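PDB 6DLH: alpha-1,4-endofucoidanase from Mariniflexile fucanivorans, which hydrolyses alpha-1,4 linkages within fucoidan chains by a retaining mechanism, as an endo-acting glycoside hydrolase of family 107. Local coordinates for residues N279-G293 / F327-H341. Sequence-based numbering, arbitrary orientation.
Sequences NPFTSATLFDDYTFG and FRDDTRTWNDNVVAH. With CA (calcium ion), chain E.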
ATOM      1  N   ASN A 279       8.946   2.027  33.281  1.00 28.26           N
ATOM      2  CA  ASN A 279       8.055   2.417  32.203  1.00 28.60           C
ATOM      3  C   ASN A 279       8.464   1.656  30.946  1.00 28.53           C
ATOM      4  O   ASN A 279       9.617   1.715  30.521  1.00 27.41           O
ATOM      5  CB  ASN A 279       7.985   3.936  32.031  1.00 28.66           C
ATOM      6  CG  ASN A 279       6.805   4.383  31.194  1.00 28.98           C
ATOM      7  OD1 ASN A 279       6.501   3.793  30.158  1.00 31.22           O
ATOM      8  ND2 ASN A 279       6.132   5.428  31.637  1.00 28.70           N
ATOM      9  N   PRO A 280       7.545   0.867  30.343  1.00 27.52           N
ATOM     10  CA  PRO A 280       7.866   0.113  29.129  1.00 26.78           C
ATOM     11  C   PRO A 280       8.018   0.994  27.889  1.00 27.00           C
ATOM     12  O   PRO A 280       8.394   0.492  26.830  1.00 26.46           O
ATOM     13  CB  PRO A 280       6.659  -0.821  28.957  1.00 26.84           C
ATOM     14  CG  PRO A 280       5.530  -0.079  29.641  1.00 27.52           C
ATOM     15  CD  PRO A 280       6.177   0.618  30.825  1.00 26.69           C
ATOM     16  N   PHE A 281       7.706   2.293  28.026  1.00 25.24           N
ATOM     17  CA  PHE A 281       7.835   3.214  26.910  1.00 27.08           C
ATOM     18  C   PHE A 281       8.984   4.186  27.166  1.00 29.56           C
ATOM     19  O   PHE A 281       9.036   4.826  28.216  1.00 29.19           O
ATOM     20  CB  PHE A 281       6.525   3.969  26.662  1.00 25.40           C
ATOM     21  CG  PHE A 281       5.288   3.108  26.570  1.00 26.07           C
ATOM     22  CD1 PHE A 281       5.112   2.221  25.518  1.00 24.83           C
ATOM     23  CD2 PHE A 281       4.291   3.195  27.534  1.00 25.68           C
ATOM     24  CE1 PHE A 281       3.978   1.427  25.438  1.00 26.14           C
ATOM     25  CE2 PHE A 281       3.161   2.394  27.461  1.00 27.78           C
ATOM     26  CZ  PHE A 281       2.999   1.521  26.401  1.00 27.18           C
ATOM     27  N   THR A 282       9.908   4.267  26.201  1.00 30.97           N
ATOM     28  CA  THR A 282      10.870   5.356  26.133  1.00 34.62           C
ATOM     29  C   THR A 282      10.124   6.689  26.259  1.00 34.72           C
ATOM     30  O   THR A 282       9.047   6.862  25.691  1.00 32.91           O
ATOM     31  CB  THR A 282      11.714   5.247  24.854  1.00 35.47           C
ATOM     32  OG1 THR A 282      12.542   4.094  25.001  1.00 38.73           O
ATOM     33  CG2 THR A 282      12.594   6.452  24.606  1.00 38.92           C
ATOM     34  N   SER A 283      10.696   7.612  27.039  1.00 34.95           N
ATOM     35  CA  SER A 283      10.048   8.863  27.399  1.00 34.71           C
ATOM     36  C   SER A 283       9.668   9.680  26.162  1.00 33.71           C
ATOM     37  O   SER A 283      10.356   9.650  25.144  1.00 34.65           O
ATOM     38  CB  SER A 283      10.924   9.663  28.327  1.00 36.59           C
ATOM     39  OG  SER A 283      10.138  10.589  29.059  1.00 39.06           O
ATOM     40  N   ALA A 284       8.562  10.417  26.273  1.00 32.40           N
ATOM     41  CA  ALA A 284       8.074  11.261  25.195  1.00 35.04           C
ATOM     42  C   ALA A 284       9.079  12.372  24.887  1.00 37.25           C
ATOM     43  O   ALA A 284       9.612  13.009  25.798  1.00 36.29           O
ATOM     44  CB  ALA A 284       6.737  11.842  25.586  1.00 34.10           C
ATOM     45  N   THR A 285       9.334  12.594  23.589  1.00 37.41           N
ATOM     46  CA  THR A 285       9.945  13.837  23.153  1.00 38.02           C
ATOM     47  C   THR A 285       8.884  14.930  23.236  1.00 40.28           C
ATOM     48  O   THR A 285       7.756  14.671  23.652  1.00 39.19           O
ATOM     49  CB  THR A 285      10.518  13.741  21.735  1.00 36.59           C
ATOM     50  OG1 THR A 285       9.430  13.562  20.827  1.00 36.83           O
ATOM     51  CG2 THR A 285      11.556  12.653  21.577  1.00 38.30           C
ATOM     52  N   LEU A 286       9.253  16.151  22.834  1.00 44.20           N
ATOM     53  CA  LEU A 286       8.312  17.260  22.839  1.00 46.08           C
ATOM     54  C   LEU A 286       7.305  17.097  21.698  1.00 45.87           C
ATOM     55  O   LEU A 286       6.360  17.875  21.594  1.00 47.77           O
ATOM     56  CB  LEU A 286       9.089  18.577  22.722  1.00 45.67           C
ATOM     57  CG  LEU A 286       9.906  18.985  23.952  1.00 46.28           C
ATOM     58  CD1 LEU A 286      11.021  19.944  23.568  1.00 44.74           C
ATOM     59  CD2 LEU A 286       9.024  19.589  25.038  1.00 43.64           C
ATOM     60  N   PHE A 287       7.493  16.067  20.863  1.00 45.68           N
ATOM     61  CA  PHE A 287       6.744  15.973  19.618  1.00 46.87           C
ATOM     62  C   PHE A 287       5.966  14.660  19.515  1.00 44.61           C
ATOM     63  O   PHE A 287       5.318  14.413  18.501  1.00 45.68           O
ATOM     64  CB  PHE A 287       7.652  16.298  18.423  1.00 49.19           C
ATOM     65  CG  PHE A 287       8.305  17.654  18.528  1.00 52.56           C
ATOM     66  CD1 PHE A 287       7.571  18.814  18.318  1.00 55.04           C
ATOM     67  CD2 PHE A 287       9.640  17.775  18.887  1.00 55.48           C
ATOM     68  CE1 PHE A 287       8.164  20.062  18.444  1.00 58.40           C
ATOM     69  CE2 PHE A 287      10.230  19.022  19.020  1.00 57.72           C
ATOM     70  CZ  PHE A 287       9.491  20.164  18.798  1.00 57.31           C
ATOM     71  N   ASP A 288       6.004  13.847  20.581  1.00 42.38           N
ATOM     72  CA  ASP A 288       5.242  12.610  20.668  1.00 36.73           C
ATOM     73  C   ASP A 288       3.849  12.896  21.225  1.00 35.15           C
ATOM     74  O   ASP A 288       3.714  13.428  22.323  1.00 32.95           O
ATOM     75  CB  ASP A 288       5.956  11.589  21.557  1.00 35.88           C
ATOM     76  CG  ASP A 288       7.107  10.871  20.878  1.00 35.72           C
ATOM     77  OD1 ASP A 288       6.835  10.065  19.952  1.00 35.29           O
ATOM     78  OD2 ASP A 288       8.261  11.112  21.284  1.00 34.45           O
ATOM     79  N   ASP A 289       2.815  12.526  20.461  1.00 33.54           N
ATOM     80  CA  ASP A 289       1.445  12.572  20.945  1.00 33.14           C
ATOM     81  C   ASP A 289       1.083  11.214  21.536  1.00 31.59           C
ATOM     82  O   ASP A 289       0.204  11.125  22.387  1.00 30.50           O
ATOM     83  CB  ASP A 289       0.459  12.959  19.836  1.00 34.99           C
ATOM     84  CG  ASP A 289       0.664  14.366  19.302  1.00 35.78           C
ATOM     85  OD1 ASP A 289       0.291  15.319  20.014  1.00 39.48           O
ATOM     86  OD2 ASP A 289       1.194  14.495  18.188  1.00 35.22           O
ATOM     87  N   TYR A 290       1.753  10.160  21.051  1.00 31.74           N
ATOM     88  CA  TYR A 290       1.575   8.817  21.587  1.00 30.36           C
ATOM     89  C   TYR A 290       2.892   8.053  21.528  1.00 30.11           C
ATOM     90  O   TYR A 290       3.815   8.448  20.815  1.00 29.59           O
ATOM     91  CB  TYR A 290       0.440   8.073  20.871  1.00 29.12           C
ATOM     92  CG  TYR A 290       0.661   7.717  19.421  1.00 27.83           C
ATOM     93  CD1 TYR A 290       0.709   8.693  18.431  1.00 28.96           C
ATOM     94  CD2 TYR A 290       0.769   6.393  19.026  1.00 27.57           C
ATOM     95  CE1 TYR A 290       0.890   8.369  17.094  1.00 27.07           C
ATOM     96  CE2 TYR A 290       0.943   6.048  17.693  1.00 27.49           C
ATOM     97  CZ  TYR A 290       0.997   7.037  16.724  1.00 27.30           C
ATOM     98  OH  TYR A 290       1.169   6.692  15.416  1.00 25.99           O
ATOM     99  N   THR A 291       2.955   6.953  22.285  1.00 29.07           N
ATOM    100  CA  THR A 291       4.136   6.110  22.300  1.00 28.34           C
ATOM    101  C   THR A 291       4.109   5.189  21.091  1.00 28.03           C
ATOM    102  O   THR A 291       3.103   4.530  20.840  1.00 31.20           O
ATOM    103  CB  THR A 291       4.249   5.306  23.602  1.00 27.83           C
ATOM    104  OG1 THR A 291       3.116   4.443  23.714  1.00 27.47           O
ATOM    105  CG2 THR A 291       4.333   6.199  24.820  1.00 27.16           C
ATOM    106  N   PHE A 292       5.226   5.159  20.357  1.00 26.87           N
ATOM    107  CA  PHE A 292       5.404   4.241  19.246  1.00 26.00           C
ATOM    108  C   PHE A 292       5.116   2.820  19.730  1.00 26.91           C
ATOM    109  O   PHE A 292       4.375   2.070  19.079  1.00 26.36           O
ATOM    110  CB  PHE A 292       6.817   4.371  18.676  1.00 25.05           C
ATOM    111  CG  PHE A 292       7.034   3.681  17.355  1.00 24.68           C
ATOM    112  CD1 PHE A 292       7.354   2.332  17.299  1.00 25.16           C
ATOM    113  CD2 PHE A 292       6.941   4.386  16.163  1.00 24.51           C
ATOM    114  CE1 PHE A 292       7.567   1.703  16.081  1.00 25.17           C
ATOM    115  CE2 PHE A 292       7.151   3.756  14.946  1.00 23.69           C
ATOM    116  CZ  PHE A 292       7.461   2.415  14.906  1.00 25.05           C
ATOM    117  N   GLY A 293       5.716   2.473  20.875  1.00 24.87           N
ATOM    118  CA  GLY A 293       5.373   1.280  21.634  1.00 25.25           C
ATOM    119  C   GLY A 293       5.810  -0.017  20.956  1.00 24.67           C
ATOM    120  O   GLY A 293       5.046  -0.969  20.896  1.00 25.12           O
ATOM    121  N   PHE A 327       2.815   8.721  30.618  1.00 34.40           N
ATOM    122  CA  PHE A 327       3.897   9.364  31.349  1.00 34.89           C
ATOM    123  C   PHE A 327       3.390  10.184  32.533  1.00 36.37           C
ATOM    124  O   PHE A 327       3.933  11.247  32.813  1.00 37.85           O
ATOM    125  CB  PHE A 327       4.776  10.170  30.390  1.00 31.63           C
ATOM    126  CG  PHE A 327       5.356   9.347  29.273  1.00 32.02           C
ATOM    127  CD1 PHE A 327       6.252   8.315  29.544  1.00 32.31           C
ATOM    128  CD2 PHE A 327       4.987   9.572  27.953  1.00 31.37           C
ATOM    129  CE1 PHE A 327       6.779   7.542  28.520  1.00 29.15           C
ATOM    130  CE2 PHE A 327       5.515   8.796  26.931  1.00 30.12           C
ATOM    131  CZ  PHE A 327       6.413   7.787  27.215  1.00 29.99           C
ATOM    132  N   ARG A 328       2.399   9.663  33.264  1.00 36.87           N
ATOM    133  CA  ARG A 328       1.906  10.371  34.437  1.00 39.77           C
ATOM    134  C   ARG A 328       2.716   9.973  35.671  1.00 40.49           C
ATOM    135  O   ARG A 328       2.254  10.138  36.797  1.00 39.51           O
ATOM    136  CB  ARG A 328       0.392  10.188  34.608  1.00 39.07           C
ATOM    137  CG  ARG A 328      -0.415  11.432  34.266  1.00 40.52           C
ATOM    138  CD  ARG A 328      -1.430  11.350  33.143  1.00 39.73           C
ATOM    139  NE  ARG A 328      -2.787  11.378  33.671  1.00 40.40           N
ATOM    140  CZ  ARG A 328      -3.839  11.965  33.096  1.00 38.11           C
ATOM    141  NH1 ARG A 328      -3.722  12.610  31.947  1.00 36.41           N
ATOM    142  NH2 ARG A 328      -5.019  11.896  33.683  1.00 37.07           N
ATOM    143  N   ASP A 329       3.955   9.511  35.444  1.00 43.40           N
ATOM    144  CA  ASP A 329       4.746   8.842  36.466  1.00 42.96           C
ATOM    145  C   ASP A 329       6.068   9.572  36.713  1.00 41.27           C
ATOM    146  O   ASP A 329       6.857   9.145  37.546  1.00 44.06           O
ATOM    147  CB  ASP A 329       4.952   7.360  36.116  1.00 43.12           C
ATOM    148  CG  ASP A 329       5.787   7.091  34.865  1.00 45.49           C
ATOM    149  OD1 ASP A 329       5.966   8.016  34.046  1.00 44.79           O
ATOM    150  OD2 ASP A 329       6.259   5.949  34.716  1.00 47.25           O
ATOM    151  N   ASP A 330       6.316  10.665  35.986  1.00 41.13           N
ATOM    152  CA  ASP A 330       7.590  11.360  36.079  1.00 40.40           C
ATOM    153  C   ASP A 330       7.380  12.766  36.646  1.00 42.89           C
ATOM    154  O   ASP A 330       6.334  13.059  37.226  1.00 41.37           O
ATOM    155  CB  ASP A 330       8.324  11.348  34.733  1.00 39.79           C
ATOM    156  CG  ASP A 330       7.604  12.098  33.623  1.00 38.28           C
ATOM    157  OD1 ASP A 330       6.540  12.692  33.902  1.00 37.91           O
ATOM    158  OD2 ASP A 330       8.111  12.080  32.482  1.00 36.16           O
ATOM    159  N   THR A 331       8.377  13.637  36.435  1.00 44.17           N
ATOM    160  CA  THR A 331       8.408  14.958  37.046  1.00 48.56           C
ATOM    161  C   THR A 331       8.068  16.048  36.027  1.00 51.22           C
ATOM    162  O   THR A 331       8.018  17.221  36.387  1.00 55.84           O
ATOM    163  CB  THR A 331       9.748  15.217  37.757  1.00 47.51           C
ATOM    164  OG1 THR A 331      10.821  15.026  36.836  1.00 46.90           O
ATOM    165  CG2 THR A 331       9.967  14.331  38.963  1.00 45.51           C
ATOM    166  N   ARG A 332       7.830  15.663  34.764  1.00 49.00           N
ATOM    167  CA  ARG A 332       7.476  16.613  33.717  1.00 47.10           C
ATOM    168  C   ARG A 332       5.956  16.663  33.561  1.00 47.67           C
ATOM    169  O   ARG A 332       5.312  15.624  33.469  1.00 52.24           O
ATOM    170  CB  ARG A 332       8.154  16.211  32.404  1.00 44.18           C
ATOM    171  CG  ARG A 332       9.665  16.048  32.498  1.00 43.11           C
ATOM    172  CD  ARG A 332      10.192  15.331  31.269  1.00 42.43           C
ATOM    173  NE  ARG A 332      11.630  15.450  31.067  1.00 42.15           N
ATOM    174  CZ  ARG A 332      12.279  15.035  29.980  1.00 44.83           C
ATOM    175  NH1 ARG A 332      11.623  14.470  28.976  1.00 44.79           N
ATOM    176  NH2 ARG A 332      13.589  15.183  29.895  1.00 42.89           N
ATOM    177  N   THR A 333       5.379  17.869  33.523  1.00 49.96           N
ATOM    178  CA  THR A 333       3.931  18.021  33.439  1.00 49.29           C
ATOM    179  C   THR A 333       3.463  17.999  31.984  1.00 47.07           C
ATOM    180  O   THR A 333       2.320  17.649  31.694  1.00 50.47           O
ATOM    181  CB  THR A 333       3.446  19.346  34.048  1.00 49.77           C
ATOM    182  OG1 THR A 333       4.109  20.414  33.364  1.00 51.27           O
ATOM    183  CG2 THR A 333       3.665  19.440  35.543  1.00 50.67           C
ATOM    184  N   TRP A 334       4.350  18.395  31.072  1.00 42.33           N
ATOM    185  CA  TRP A 334       3.943  18.714  29.715  1.00 45.32           C
ATOM    186  C   TRP A 334       3.588  17.456  28.918  1.00 46.13           C
ATOM    187  O   TRP A 334       2.992  17.563  27.847  1.00 47.54           O
ATOM    188  CB  TRP A 334       5.029  19.545  29.022  1.00 42.43           C
ATOM    189  CG  TRP A 334       6.401  18.953  29.116  1.00 41.96           C
ATOM    190  CD1 TRP A 334       7.358  19.246  30.043  1.00 41.94           C
ATOM    191  CD2 TRP A 334       6.976  17.962  28.242  1.00 43.08           C
ATOM    192  NE1 TRP A 334       8.492  18.517  29.801  1.00 42.81           N
ATOM    193  CE2 TRP A 334       8.288  17.717  28.706  1.00 42.61           C
ATOM    194  CE3 TRP A 334       6.519  17.263  27.116  1.00 41.40           C
ATOM    195  CZ2 TRP A 334       9.137  16.800  28.084  1.00 42.55           C
ATOM    196  CZ3 TRP A 334       7.359  16.360  26.503  1.00 39.41           C
ATOM    197  CH2 TRP A 334       8.652  16.136  26.979  1.00 41.26           C
ATOM    198  N   ASN A 335       3.952  16.277  29.443  1.00 42.26           N
ATOM    199  CA  ASN A 335       3.804  15.025  28.715  1.00 40.98           C
ATOM    200  C   ASN A 335       2.645  14.205  29.277  1.00 40.96           C
ATOM    201  O   ASN A 335       2.555  13.006  29.019  1.00 42.70           O
ATOM    202  CB  ASN A 335       5.113  14.225  28.674  1.00 37.42           C
ATOM    203  CG  ASN A 335       5.599  13.728  30.021  1.00 35.89           C
ATOM    204  OD1 ASN A 335       4.871  13.732  31.014  1.00 34.17           O
ATOM    205  ND2 ASN A 335       6.844  13.286  30.068  1.00 35.78           N
ATOM    206  N   ASP A 336       1.749  14.863  30.018  1.00 39.55           N
ATOM    207  CA  ASP A 336       0.775  14.165  30.841  1.00 38.40           C
ATOM    208  C   ASP A 336      -0.425  13.693  30.026  1.00 37.05           C
ATOM    209  O   ASP A 336      -1.257  12.954  30.549  1.00 38.87           O
ATOM    210  CB  ASP A 336       0.337  15.009  32.039  1.00 40.39           C
ATOM    211  CG  ASP A 336       1.249  14.892  33.249  1.00 42.66           C
ATOM    212  OD1 ASP A 336       2.354  14.304  33.121  1.00 39.86           O
ATOM    213  OD2 ASP A 336       0.843  15.381  34.316  1.00 44.29           O
ATOM    214  N   ASN A 337      -0.526  14.123  28.763  1.00 36.64           N
ATOM    215  CA  ASN A 337      -1.647  13.712  27.932  1.00 36.33           C
ATOM    216  C   ASN A 337      -1.193  12.761  26.826  1.00 34.16           C
ATOM    217  O   ASN A 337      -2.025  12.296  26.054  1.00 35.22           O
ATOM    218  CB  ASN A 337      -2.432  14.893  27.354  1.00 37.56           C
ATOM    219  CG  ASN A 337      -3.082  15.742  28.422  1.00 40.55           C
ATOM    220  OD1 ASN A 337      -2.876  16.955  28.454  1.00 42.33           O
ATOM    221  ND2 ASN A 337      -3.853  15.118  29.299  1.00 38.37           N
ATOM    222  N   VAL A 338       0.114  12.479  26.763  1.00 33.28           N
ATOM    223  CA  VAL A 338       0.656  11.515  25.816  1.00 33.49           C
ATOM    224  C   VAL A 338      -0.014  10.154  26.050  1.00 31.69           C
ATOM    225  O   VAL A 338      -0.138   9.692  27.178  1.00 29.61           O
ATOM    226  CB  VAL A 338       2.194  11.463  25.911  1.00 34.37           C
ATOM    227  CG1 VAL A 338       2.798  10.372  25.042  1.00 33.95           C
ATOM    228  CG2 VAL A 338       2.816  12.812  25.581  1.00 33.10           C
ATOM    229  N   VAL A 339      -0.499   9.543  24.968  1.00 30.75           N
ATOM    230  CA  VAL A 339      -1.329   8.354  25.064  1.00 29.78           C
ATOM    231  C   VAL A 339      -0.456   7.098  25.003  1.00 28.01           C
ATOM    232  O   VAL A 339       0.474   7.004  24.204  1.00 26.77           O
ATOM    233  CB  VAL A 339      -2.419   8.366  23.973  1.00 32.43           C
ATOM    234  CG1 VAL A 339      -3.127   7.019  23.843  1.00 30.58           C
ATOM    235  CG2 VAL A 339      -3.427   9.489  24.220  1.00 32.88           C
ATOM    236  N   ALA A 340      -0.761   6.135  25.875  1.00 26.05           N
ATOM    237  CA  ALA A 340      -0.057   4.865  25.870  1.00 25.29           C
ATOM    238  C   ALA A 340      -0.532   4.052  24.669  1.00 24.73           C
ATOM    239  O   ALA A 340      -1.730   3.849  24.496  1.00 24.36           O
ATOM    240  CB  ALA A 340      -0.301   4.143  27.170  1.00 23.84           C
ATOM    241  N   HIS A 341       0.416   3.602  23.840  1.00 24.90           N
ATOM    242  CA  HIS A 341       0.071   2.850  22.646  1.00 25.47           C
ATOM    243  C   HIS A 341       1.095   1.743  22.409  1.00 25.22           C
ATOM    244  O   HIS A 341       2.280   1.915  22.676  1.00 26.51           O
ATOM    245  CB  HIS A 341      -0.078   3.800  21.447  1.00 25.55           C
ATOM    246  CG  HIS A 341       0.084   3.137  20.120  1.00 23.50           C
ATOM    247  ND1 HIS A 341       1.325   2.937  19.539  1.00 23.16           N
ATOM    248  CD2 HIS A 341      -0.824   2.626  19.264  1.00 23.07           C
ATOM    249  CE1 HIS A 341       1.172   2.335  18.377  1.00 22.29           C
ATOM    250  NE2 HIS A 341      -0.138   2.142  18.181  1.00 23.18           N
TER
HETATM  251 CA    CA E 804       4.430  13.553  33.235  1.00 39.82          CA
HETATM  252  O   HOH W   1       8.982  13.039  28.437  1.00 31.16           O
HETATM  253  O   HOH W   2       9.579   9.848  31.356  1.00 38.85           O
HETATM  254  O   HOH W   3      12.111  12.982  26.481  1.00 47.70           O
HETATM  255  O   HOH W   4       3.911  13.167  35.584  1.00 43.50           O
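H341 is gripped by T291 at the tight end of this contact. Its ND1 donates to T291 O over 2.7 Å, while its backbone N reaches T291 OG1, whose placement between backbone N and carbonyl carbon (chi1 62°) turns the hydroxyl to that N-H and leaves CG2 for the F327 ring. Y290 sets its ring edge against the imidazole face, planes 86° apart; its hydroxyl bonds E145, and H341 NE2 bonds T379. Between these rings and F327 a single beta bridge, V339 N to D289 O and T291 N to V339 O, joins the backbones just before edge strand 341-342 of the parallel sheet.

F327 suits the middle because its broad ring fills the space between F281, T291 and A284, the last small enough for CB to lie 3.5 Å from F327 CE2. L286 CD2 makes a close CH-pi contact over the W334 ring face, 3.8 Å from its six-membered centroid. Toward solvent the fit loosens. S283 OG and R332 NH1 stand 4.2 Å apart, bridged by a water that also bonds A284 O and N335 ND2. N279 ND2 reaches exposed D329 OD2 at 3.1 Å, besides bonding A326.

N335 ties this water to calcium through OD1. The backbone O atoms of F327 and R332, OD1 of D330 and D336, and another water complete the site; with five ligands from 327-336, calcium probably fixes the loop whose F327 ring packs into the buried side.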